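Local coordinates for protein N-Acetyltransferase, PseH (Campylobacter jejuni subsp. jejuni PT14, PDB 4XPL) that transfers an acetyl group from acetyl coenzyme A to the 4-amino group of a UDP-linked amino sugar during biosynthesis of pseudaminic acid, which modifies flagellin, at residues S58-F63 and V74-I80; E86-Y90 and L102-I106; Y134-T140 and Y150-K154. The protein carries 8 engineered substitutions. All blocks are in the same frame, centred on the assembly; numbering follows the deposited sequence.

Contact 1: S58-F63 and V74-I80; sequences SSKKYF and VIDFVNI
Y62 and D76 face each other as a non-hydrogen-bonded antiparallel pair, their CA atoms 4.3 Å apart, and the tyrosine side chain lies alongside the aspartate and points the same way. Y62 CB passes the carbonyl of I75; the ring spreads under D76 CB, which sits 3.4 Å from the ring centroid and 7° off the normal, a CH-pi contact over the centre of the face. CE1 reaches V78 CG1 at 4.0 Å, CD2 approaches V74 CG1 more loosely, and CE2 and CZ lie against D76 CG. At the tip, OH ends loosely, 4.1 Å from both D76 OD1 and V78 CG1. The carboxylate plane is 16° from that of the ring, hence stacked on it. D76 chi1 (71°) tucks CG between the backbone N and carbonyl carbon, which keeps the carboxylate over the ring.

The flanking pairs are hydrogen-bonded: K61 N to F77 O and F77 N to K61 O are both 2.8 Å; F63 and I75 exchange a second backbone N-to-O pair, each 2.9 Å. On their face of the sheet F63 CD2 meets F77 CE1 in the plane of the F77 ring, 3.9 Å away. Past the strand ends I80 N donates to S59 O at 3.1 Å, and a water joins S59 OG, K60 NZ and N79 N; S59 OG also bonds D57.

These segments form the hairpin of strands 61-67 and 70-78 within the GNAT sheet. D76 touches acetyl coenzyme A, F50 meets Y62 edge-to-face, helix 99-114 packs against I75 and F77, and strands 8-12 and 84-91 flank the pair.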
# COMPACT_ATOMS: atom_id res chain seq x y z
N SER A 58 12.60 -7.34 -5.69
CA SER A 58 11.35 -7.86 -6.26
C SER A 58 10.31 -8.32 -5.22
O SER A 58 9.17 -8.58 -5.58
CB SER A 58 11.64 -9.00 -7.27
OG SER A 58 11.97 -10.21 -6.63
N SER A 59 10.71 -8.41 -3.95
CA SER A 59 9.79 -8.72 -2.85
C SER A 59 8.98 -7.51 -2.32
O SER A 59 8.21 -7.68 -1.42
CB SER A 59 10.54 -9.37 -1.70
OG SER A 59 11.18 -8.41 -0.90
N LYS A 60 9.16 -6.32 -2.89
CA LYS A 60 8.36 -5.15 -2.53
C LYS A 60 7.90 -4.46 -3.80
O LYS A 60 8.65 -4.41 -4.77
CB LYS A 60 9.19 -4.15 -1.73
CG LYS A 60 9.73 -4.65 -0.37
CD LYS A 60 10.46 -3.47 0.32
CE LYS A 60 10.87 -3.80 1.77
NZ LYS A 60 11.36 -5.14 1.88
N LYS A 61 6.68 -3.91 -3.77
CA LYS A 61 6.14 -3.12 -4.87
C LYS A 61 5.24 -2.05 -4.27
O LYS A 61 4.34 -2.35 -3.46
CB LYS A 61 5.33 -3.99 -5.84
CG LYS A 61 6.10 -5.10 -6.54
CD LYS A 61 5.25 -5.72 -7.66
CE LYS A 61 5.94 -6.88 -8.31
NZ LYS A 61 7.02 -6.39 -9.21
N TYR A 62 5.51 -0.80 -4.64
CA TYR A 62 4.69 0.34 -4.25
C TYR A 62 4.10 0.95 -5.51
O TYR A 62 4.79 1.06 -6.51
CB TYR A 62 5.58 1.39 -3.55
CG TYR A 62 5.92 1.08 -2.11
CD1 TYR A 62 6.69 -0.02 -1.77
CD2 TYR A 62 5.47 1.90 -1.08
CE1 TYR A 62 7.00 -0.30 -0.45
CE2 TYR A 62 5.79 1.63 0.26
CZ TYR A 62 6.53 0.54 0.55
OH TYR A 62 6.86 0.23 1.85
N PHE A 63 2.84 1.37 -5.42
CA PHE A 63 2.13 2.01 -6.48
C PHE A 63 1.48 3.31 -6.04
O PHE A 63 0.89 3.40 -4.93
CB PHE A 63 1.05 1.06 -6.99
CG PHE A 63 1.60 -0.20 -7.64
CD1 PHE A 63 2.03 -0.17 -8.95
CD2 PHE A 63 1.64 -1.38 -6.96
CE1 PHE A 63 2.49 -1.29 -9.58
CE2 PHE A 63 2.12 -2.53 -7.57
CZ PHE A 63 2.54 -2.47 -8.88
N VAL A 74 -1.66 5.74 -2.17
CA VAL A 74 -0.56 4.80 -2.43
C VAL A 74 -0.95 3.45 -1.87
O VAL A 74 -1.58 3.34 -0.79
CB VAL A 74 0.74 5.31 -1.76
CG1 VAL A 74 1.83 4.19 -1.57
CG2 VAL A 74 1.30 6.53 -2.51
N ILE A 75 -0.56 2.40 -2.58
CA ILE A 75 -0.65 1.05 -2.05
C ILE A 75 0.68 0.35 -2.13
O ILE A 75 1.52 0.72 -2.92
CB ILE A 75 -1.77 0.23 -2.76
CG1 ILE A 75 -1.49 0.05 -4.25
CG2 ILE A 75 -3.14 0.87 -2.52
CD1 ILE A 75 -2.46 -0.94 -4.97
N ASP A 76 0.87 -0.66 -1.28
CA ASP A 76 2.10 -1.38 -1.29
C ASP A 76 1.92 -2.82 -0.90
O ASP A 76 0.97 -3.21 -0.15
CB ASP A 76 3.19 -0.71 -0.41
CG ASP A 76 2.92 -0.83 1.06
OD1 ASP A 76 3.35 -1.83 1.66
OD2 ASP A 76 2.28 0.09 1.59
N PHE A 77 2.87 -3.60 -1.42
CA PHE A 77 2.96 -5.03 -1.18
C PHE A 77 4.40 -5.33 -0.79
O PHE A 77 5.31 -4.93 -1.50
CB PHE A 77 2.58 -5.78 -2.45
CG PHE A 77 1.28 -5.36 -3.05
CD1 PHE A 77 1.23 -4.32 -3.98
CD2 PHE A 77 0.12 -6.03 -2.75
CE1 PHE A 77 0.03 -3.94 -4.54
CE2 PHE A 77 -1.07 -5.70 -3.34
CZ PHE A 77 -1.14 -4.65 -4.21
N VAL A 78 4.60 -5.93 0.38
CA VAL A 78 5.91 -6.25 0.87
C VAL A 78 5.92 -7.70 1.34
O VAL A 78 4.85 -8.33 1.53
CB VAL A 78 6.37 -5.24 1.96
CG1 VAL A 78 6.28 -3.80 1.41
CG2 VAL A 78 5.56 -5.37 3.29
N ASN A 79 7.13 -8.24 1.47
CA ASN A 79 7.35 -9.64 1.81
C ASN A 79 6.63 -10.53 0.81
O ASN A 79 5.98 -11.50 1.18
CB ASN A 79 6.89 -9.96 3.23
CG ASN A 79 7.64 -9.18 4.29
OD1 ASN A 79 8.85 -9.26 4.39
ND2 ASN A 79 6.91 -8.43 5.08
N ILE A 80 6.71 -10.17 -0.46
CA ILE A 80 6.03 -10.93 -1.49
C ILE A 80 6.73 -12.26 -1.69
O ILE A 80 7.95 -12.32 -1.88
CB ILE A 80 6.00 -10.21 -2.85
CG1 ILE A 80 5.32 -8.85 -2.72
CG2 ILE A 80 5.33 -11.11 -3.89
CD1 ILE A 80 5.52 -7.95 -3.95
O HOH W 1 9.94 -7.22 1.47

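Contact 2: E86-Y90 and L102-I106. With ACO (acetyl coenzyme *a), chain B.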
# COMPACT_ATOMS: atom_id res chain seq x y z
N GLU A 86 2.32 -9.13 2.35
CA GLU A 86 1.78 -8.15 3.28
C GLU A 86 1.46 -6.94 2.45
O GLU A 86 2.06 -6.75 1.41
CB GLU A 86 2.81 -7.75 4.32
CG GLU A 86 3.24 -8.87 5.17
CD GLU A 86 4.20 -8.44 6.26
OE1 GLU A 86 4.93 -7.42 6.07
OE2 GLU A 86 4.23 -9.10 7.31
N PHE A 87 0.54 -6.12 2.92
CA PHE A 87 0.18 -4.93 2.21
C PHE A 87 -0.04 -3.76 3.14
O PHE A 87 -0.26 -3.92 4.36
CB PHE A 87 -1.10 -5.14 1.37
CG PHE A 87 -2.35 -5.20 2.18
CD1 PHE A 87 -2.82 -6.41 2.66
CD2 PHE A 87 -3.05 -4.05 2.48
CE1 PHE A 87 -3.95 -6.48 3.41
CE2 PHE A 87 -4.20 -4.11 3.24
CZ PHE A 87 -4.65 -5.31 3.70
N GLY A 88 -0.03 -2.59 2.52
CA GLY A 88 -0.30 -1.33 3.18
C GLY A 88 -0.99 -0.39 2.20
O GLY A 88 -1.00 -0.62 0.98
N LEU A 89 -1.61 0.65 2.75
CA LEU A 89 -2.32 1.65 1.93
C LEU A 89 -2.32 2.98 2.66
O LEU A 89 -2.18 3.02 3.90
CB LEU A 89 -3.75 1.20 1.64
CG LEU A 89 -4.82 1.24 2.72
CD1 LEU A 89 -6.25 1.15 2.19
CD2 LEU A 89 -4.55 0.14 3.72
N TYR A 90 -2.41 4.04 1.88
CA TYR A 90 -2.38 5.37 2.41
C TYR A 90 -3.20 6.28 1.50
O TYR A 90 -2.86 6.44 0.32
CB TYR A 90 -0.92 5.84 2.55
CG TYR A 90 -0.73 7.00 3.49
CD1 TYR A 90 -0.98 8.29 3.07
CD2 TYR A 90 -0.28 6.81 4.80
CE1 TYR A 90 -0.82 9.37 3.92
CE2 TYR A 90 -0.11 7.90 5.66
CZ TYR A 90 -0.39 9.18 5.20
OH TYR A 90 -0.23 10.28 6.01
N LEU A 102 -8.78 1.81 -2.88
CA LEU A 102 -7.45 1.28 -2.66
C LEU A 102 -7.46 -0.20 -2.29
O LEU A 102 -6.62 -0.96 -2.79
CB LEU A 102 -6.69 2.08 -1.61
CG LEU A 102 -6.57 3.60 -1.79
CD1 LEU A 102 -5.80 4.26 -0.63
CD2 LEU A 102 -5.95 3.93 -3.16
N MET A 103 -8.41 -0.58 -1.45
CA MET A 103 -8.59 -2.00 -1.05
C MET A 103 -8.98 -2.88 -2.25
O MET A 103 -8.45 -3.99 -2.41
CB MET A 103 -9.65 -2.13 0.06
CG MET A 103 -9.23 -1.66 1.43
SD MET A 103 -7.73 -2.46 2.05
CE MET A 103 -8.28 -4.17 2.08
N ASN A 104 -9.89 -2.40 -3.09
CA ASN A 104 -10.21 -3.14 -4.32
C ASN A 104 -8.96 -3.38 -5.15
O ASN A 104 -8.77 -4.47 -5.67
CB ASN A 104 -11.22 -2.39 -5.22
CG ASN A 104 -12.64 -2.37 -4.64
OD1 ASN A 104 -13.03 -3.23 -3.81
ND2 ASN A 104 -13.42 -1.36 -5.07
N GLU A 105 -8.15 -2.34 -5.34
CA GLU A 105 -6.92 -2.46 -6.11
C GLU A 105 -5.90 -3.41 -5.48
O GLU A 105 -5.24 -4.17 -6.20
CB GLU A 105 -6.27 -1.10 -6.33
CG GLU A 105 -7.09 -0.16 -7.17
CD GLU A 105 -7.45 -0.72 -8.55
OE1 GLU A 105 -6.52 -1.18 -9.25
OE2 GLU A 105 -8.63 -0.71 -8.90
N ILE A 106 -5.76 -3.34 -4.17
CA ILE A 106 -4.85 -4.21 -3.45
C ILE A 106 -5.22 -5.68 -3.67
O ILE A 106 -4.37 -6.50 -3.99
CB ILE A 106 -4.82 -3.91 -1.92
CG1 ILE A 106 -3.99 -2.64 -1.64
CG2 ILE A 106 -4.24 -5.12 -1.10
CD1 ILE A 106 -4.41 -1.87 -0.44
N1A ACO B . -14.78 2.71 14.26
C2A ACO B . -15.27 2.01 13.21
N3A ACO B . -15.30 2.51 11.96
C4A ACO B . -14.85 3.77 11.67
C5A ACO B . -14.30 4.59 12.76
C6A ACO B . -14.30 3.97 14.12
N6A ACO B . -13.82 4.65 15.20
N7A ACO B . -13.94 5.76 12.20
C8A ACO B . -14.22 5.70 10.87
N9A ACO B . -14.76 4.51 10.55
C1B ACO B . -15.21 4.01 9.22
C2B ACO B . -15.85 5.07 8.33
O2B ACO B . -17.21 5.34 8.71
C3B ACO B . -15.74 4.41 6.98
O3B ACO B . -16.86 3.52 6.83
P3B ACO B . -17.34 2.90 5.42
O7A ACO B . -16.17 2.06 4.91
O8A ACO B . -18.51 2.04 5.84
O9A ACO B . -17.71 4.08 4.55
C4B ACO B . -14.42 3.64 7.03
O4B ACO B . -14.13 3.47 8.43
C5B ACO B . -13.29 4.39 6.32
O5B ACO B . -13.23 5.76 6.75
P1A ACO B . -12.91 7.01 5.76
O1A ACO B . -12.86 8.29 6.55
O2A ACO B . -13.78 6.91 4.52
O3A ACO B . -11.35 6.83 5.41
P2A ACO B . -10.80 6.37 3.99
O4A ACO B . -11.63 5.22 3.48
O5A ACO B . -10.71 7.62 3.14
O6A ACO B . -9.28 5.97 4.33
CBP ACO B . -7.42 4.81 5.19
CCP ACO B . -8.92 4.89 5.19
CDP ACO B . -6.94 4.56 3.73
CEP ACO B . -6.98 3.67 6.12
CAP ACO B . -6.91 6.17 5.72
OAP ACO B . -7.45 6.44 7.03
C9P ACO B . -5.42 6.24 5.78
O9P ACO B . -4.74 6.41 4.77
N8P ACO B . -4.88 6.14 7.01
C7P ACO B . -3.45 6.30 7.24
C6P ACO B . -2.66 5.11 6.65
C5P ACO B . -3.08 3.80 7.28
O5P ACO B . -3.38 3.73 8.48
N4P ACO B . -3.06 2.72 6.50
C3P ACO B . -3.21 1.38 7.09
C2P ACO B . -1.85 0.87 7.62
S1P ACO B . -0.79 0.61 6.22
C ACO B . 0.25 1.91 6.15
O ACO B . 0.15 2.83 6.97
CH3 ACO B . 1.27 1.92 5.04
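I106 places its two outer methyls on F87 and L89, the tight part of this strand-to-helix contact. CG2 stands over one face of the F87 ring, 4.1 Å from the centroid and 25° off the normal, displaced toward the rim; this is a CH-pi contact. CD1 reaches past the ring to L89 CB at 3.8 Å. A chi1 of 74° swings the F87 ring in over its own backbone, and the ring crosses the isoleucine at about a right angle. M103 bends at both chi2 and chi3, which brings SD within 4.1 Å of F87 CE2 and within 3.9 Å of L89 CD1. The sulfur approaches the ring obliquely, 58° off its normal, as a Met-aromatic contact. L102 CB closes on the same L89 methyl, also at 3.9 Å.

No hydrogen bond crosses between the segments, whose axes come no nearer than 9.4 Å and run nearly antiparallel. Strand 84-91, helix 99-114 and strand 118-124 make the beta-alpha-beta unit of the GNAT fold, and the strand's other side faces the cofactor. There L89 O accepts a 2.8 Å bond from N4P of the pantetheine arm, as if the cofactor were a further strand. G88 CA lies 3.6 Å from S1P, and the acetyl end of the cofactor runs close over this glycine.

Contact with the helix is looser toward Y90: its side chain points away, and L102 CD1 meets only its carbonyl end, while the ring lies against C6P of the cofactor. On the outer, solvent side of the helix N104 is exposed, and its OD1 accepts a bond from Q100 NE2.

Contact 3: Y134-T140 and Y150-K154; sequences YQQNHFT and YVYLK. Engineered in segment 150-154: Y150 (natural residue His), V151 (natural residue Ile), Y152 (natural residue Cys). With ACO (acetyl coenzyme *a), chain B.
F139 receives L153 over one face of its ring: L153 CB lies 3.6 Å from the centroid and 16° off the normal, a CH-pi contact set toward the rim. L153 CD1 comes within 3.4 Å of H138 O, because chi1 near -178° sends the side chain away from its own backbone N. V151, an engineered residue, touches two rings with CG2, obliquely to each, 3.7 Å from Y134 CD2 and 3.8 Å from F139 CD2.

Backbone pairing probably sets their register. T140 N donates to Y152 O and Y152 N to T140 O, both at 3.0 Å, an antiparallel hydrogen-bonded pair. A water reinforces it, donating to H138 O and Y152 O and accepting from T140 OG1. The ring of engineered Y152 lies obliquely beside T140 OG1.

Further out, a Schellman motif ends the helix: F139 N bonds Y134 O, H138 N bonds Q135 O, and H138 takes positive phi as the C-prime residue. This turn directs the chain from the helix into the strand. On the cofactor side Q136 NE2 donates to phosphate oxygen O7A over 2.7 Å, nearly straight at 170°, and Y134 OH touches C3P.

Helix 128-136 thus passes into edge strand 140-144 beside strand 148-154. Strand 118-124 flanks 148-154 on its other side, while M103 of helix 99-114 packs against Y134 and F139.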
# COMPACT_ATOMS: atom_id res chain seq x y z
N TYR A 134 -10.74 -3.30 6.61
CA TYR A 134 -10.29 -4.68 6.40
C TYR A 134 -11.42 -5.67 6.68
O TYR A 134 -11.63 -6.62 5.92
CB TYR A 134 -9.07 -4.99 7.29
CG TYR A 134 -7.82 -4.17 6.96
CD1 TYR A 134 -7.79 -3.31 5.86
CD2 TYR A 134 -6.69 -4.24 7.76
CE1 TYR A 134 -6.67 -2.54 5.58
CE2 TYR A 134 -5.53 -3.46 7.45
CZ TYR A 134 -5.54 -2.64 6.36
OH TYR A 134 -4.43 -1.86 6.06
N GLN A 135 -12.15 -5.45 7.77
CA GLN A 135 -13.28 -6.31 8.13
C GLN A 135 -14.34 -6.25 7.05
O GLN A 135 -14.95 -7.26 6.70
CB GLN A 135 -13.88 -5.88 9.48
CG GLN A 135 -15.22 -6.54 9.82
CD GLN A 135 -16.37 -5.55 9.85
OE1 GLN A 135 -16.58 -4.87 10.87
NE2 GLN A 135 -17.13 -5.48 8.75
N GLN A 136 -14.57 -5.05 6.51
CA GLN A 136 -15.57 -4.90 5.44
C GLN A 136 -15.18 -5.65 4.17
O GLN A 136 -16.03 -5.98 3.36
CB GLN A 136 -15.81 -3.42 5.12
CG GLN A 136 -16.62 -2.70 6.19
CD GLN A 136 -16.75 -1.22 5.96
OE1 GLN A 136 -17.65 -0.59 6.52
NE2 GLN A 136 -15.88 -0.65 5.15
N ASN A 137 -13.89 -5.90 3.98
CA ASN A 137 -13.41 -6.65 2.82
C ASN A 137 -13.05 -8.13 3.17
O ASN A 137 -12.28 -8.80 2.45
CB ASN A 137 -12.22 -5.92 2.19
CG ASN A 137 -12.64 -4.67 1.45
OD1 ASN A 137 -13.00 -4.74 0.28
ND2 ASN A 137 -12.69 -3.53 2.15
N HIS A 138 -13.69 -8.62 4.23
CA HIS A 138 -13.69 -10.03 4.68
C HIS A 138 -12.38 -10.52 5.28
O HIS A 138 -12.17 -11.73 5.42
CB HIS A 138 -14.21 -10.99 3.61
CG HIS A 138 -15.43 -10.50 2.91
ND1 HIS A 138 -16.48 -9.91 3.58
CD2 HIS A 138 -15.78 -10.54 1.60
CE1 HIS A 138 -17.42 -9.59 2.71
NE2 HIS A 138 -17.02 -9.96 1.50
N PHE A 139 -11.53 -9.59 5.69
CA PHE A 139 -10.36 -9.93 6.48
C PHE A 139 -10.75 -10.46 7.86
O PHE A 139 -11.79 -10.11 8.43
CB PHE A 139 -9.40 -8.73 6.61
CG PHE A 139 -8.58 -8.48 5.38
CD1 PHE A 139 -9.14 -7.81 4.29
CD2 PHE A 139 -7.29 -8.97 5.27
CE1 PHE A 139 -8.41 -7.60 3.15
CE2 PHE A 139 -6.57 -8.75 4.13
CZ PHE A 139 -7.13 -8.06 3.07
N THR A 140 -9.93 -11.34 8.38
CA THR A 140 -10.18 -11.89 9.69
C THR A 140 -8.90 -11.74 10.53
O THR A 140 -7.78 -11.89 10.04
CB THR A 140 -10.76 -13.33 9.59
OG1 THR A 140 -9.88 -14.19 8.89
CG2 THR A 140 -12.09 -13.34 8.82
N TYR A 150 -3.22 -8.71 13.63
CA TYR A 150 -2.73 -9.30 12.39
C TYR A 150 -3.94 -9.86 11.65
O TYR A 150 -4.72 -10.62 12.26
CB TYR A 150 -1.72 -10.44 12.71
CG TYR A 150 -0.46 -9.96 13.37
CD1 TYR A 150 -0.41 -9.78 14.75
CD2 TYR A 150 0.70 -9.69 12.63
CE1 TYR A 150 0.75 -9.32 15.38
CE2 TYR A 150 1.86 -9.23 13.24
CZ TYR A 150 1.87 -9.04 14.62
OH TYR A 150 3.02 -8.58 15.23
N VAL A 151 -4.13 -9.48 10.38
CA VAL A 151 -5.29 -9.92 9.61
C VAL A 151 -4.90 -10.63 8.33
O VAL A 151 -3.77 -10.45 7.80
CB VAL A 151 -6.27 -8.73 9.26
CG1 VAL A 151 -6.79 -8.11 10.51
CG2 VAL A 151 -5.60 -7.70 8.38
N TYR A 152 -5.80 -11.48 7.85
CA TYR A 152 -5.57 -12.17 6.61
C TYR A 152 -6.86 -12.33 5.80
O TYR A 152 -7.96 -12.32 6.34
CB TYR A 152 -4.94 -13.56 6.82
CG TYR A 152 -5.95 -14.63 7.17
CD1 TYR A 152 -6.41 -14.80 8.47
CD2 TYR A 152 -6.49 -15.46 6.18
CE1 TYR A 152 -7.35 -15.78 8.79
CE2 TYR A 152 -7.43 -16.44 6.50
CZ TYR A 152 -7.87 -16.57 7.79
OH TYR A 152 -8.79 -17.54 8.11
N LEU A 153 -6.66 -12.50 4.49
CA LEU A 153 -7.69 -12.85 3.54
C LEU A 153 -7.10 -13.88 2.57
O LEU A 153 -6.02 -13.65 2.00
CB LEU A 153 -8.10 -11.60 2.75
CG LEU A 153 -9.22 -11.78 1.71
CD1 LEU A 153 -10.55 -12.11 2.40
CD2 LEU A 153 -9.34 -10.56 0.81
N LYS A 154 -7.79 -15.02 2.42
CA LYS A 154 -7.38 -16.09 1.49
C LYS A 154 -8.32 -16.17 0.31
O LYS A 154 -9.53 -16.05 0.47
CB LYS A 154 -7.37 -17.47 2.15
CG LYS A 154 -6.23 -17.73 3.03
CD LYS A 154 -5.87 -19.21 3.09
CE LYS A 154 -5.02 -19.53 4.32
NZ LYS A 154 -3.88 -18.56 4.49
N1A ACO B . -14.78 2.71 14.26
C2A ACO B . -15.27 2.01 13.21
N3A ACO B . -15.30 2.51 11.96
C4A ACO B . -14.85 3.77 11.67
C5A ACO B . -14.30 4.59 12.76
C6A ACO B . -14.30 3.97 14.12
N6A ACO B . -13.82 4.65 15.20
N7A ACO B . -13.94 5.76 12.20
C8A ACO B . -14.22 5.70 10.87
N9A ACO B . -14.76 4.51 10.55
C1B ACO B . -15.21 4.01 9.22
C2B ACO B . -15.85 5.07 8.33
O2B ACO B . -17.21 5.34 8.71
C3B ACO B . -15.74 4.41 6.98
O3B ACO B . -16.86 3.52 6.83
P3B ACO B . -17.34 2.90 5.42
O7A ACO B . -16.17 2.06 4.91
O8A ACO B . -18.51 2.04 5.84
O9A ACO B . -17.71 4.08 4.55
C4B ACO B . -14.42 3.64 7.03
O4B ACO B . -14.13 3.47 8.43
C5B ACO B . -13.29 4.39 6.32
O5B ACO B . -13.23 5.76 6.75
P1A ACO B . -12.91 7.01 5.76
O1A ACO B . -12.86 8.29 6.55
O2A ACO B . -13.78 6.91 4.52
O3A ACO B . -11.35 6.83 5.41
P2A ACO B . -10.80 6.37 3.99
O4A ACO B . -11.63 5.22 3.48
O5A ACO B . -10.71 7.62 3.14
O6A ACO B . -9.28 5.97 4.33
CBP ACO B . -7.42 4.81 5.19
CCP ACO B . -8.92 4.89 5.19
CDP ACO B . -6.94 4.56 3.73
CEP ACO B . -6.98 3.67 6.12
CAP ACO B . -6.91 6.17 5.72
OAP ACO B . -7.45 6.44 7.03
C9P ACO B . -5.42 6.24 5.78
O9P ACO B . -4.74 6.41 4.77
N8P ACO B . -4.88 6.14 7.01
C7P ACO B . -3.45 6.30 7.24
C6P ACO B . -2.66 5.11 6.65
C5P ACO B . -3.08 3.80 7.28
O5P ACO B . -3.38 3.73 8.48
N4P ACO B . -3.06 2.72 6.50
C3P ACO B . -3.21 1.38 7.09
C2P ACO B . -1.85 0.87 7.62
S1P ACO B . -0.79 0.61 6.22
C ACO B . 0.25 1.91 6.15
O ACO B . 0.15 2.83 6.97
CH3 ACO B . 1.27 1.92 5.04
O HOH W 2 -10.44 -13.79 5.98

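The three contacts follow in series along the chain and reach one mixed seven-stranded sheet. Contacts 1 and 2 have centres 10 Å apart and touch through neighbouring strands 70-78 and 84-91, where V78 O with E86 N and V74 N with Y90 O form probable backbone hydrogen bonds. Contacts 2 and 3, centres 12 Å apart, meet in an apolar cluster: F87 CE1 lies 3.5 Å from F139 CE2. Contacts 1 and 3, centres 18 Å apart, do not touch; their nearest atoms are about 8 Å apart. Acetyl coenzyme A spans the set, touching D76, the 86-90 strand and the end of helix 128-136, so its thioester and phosphate ends rest on different parts of the fold.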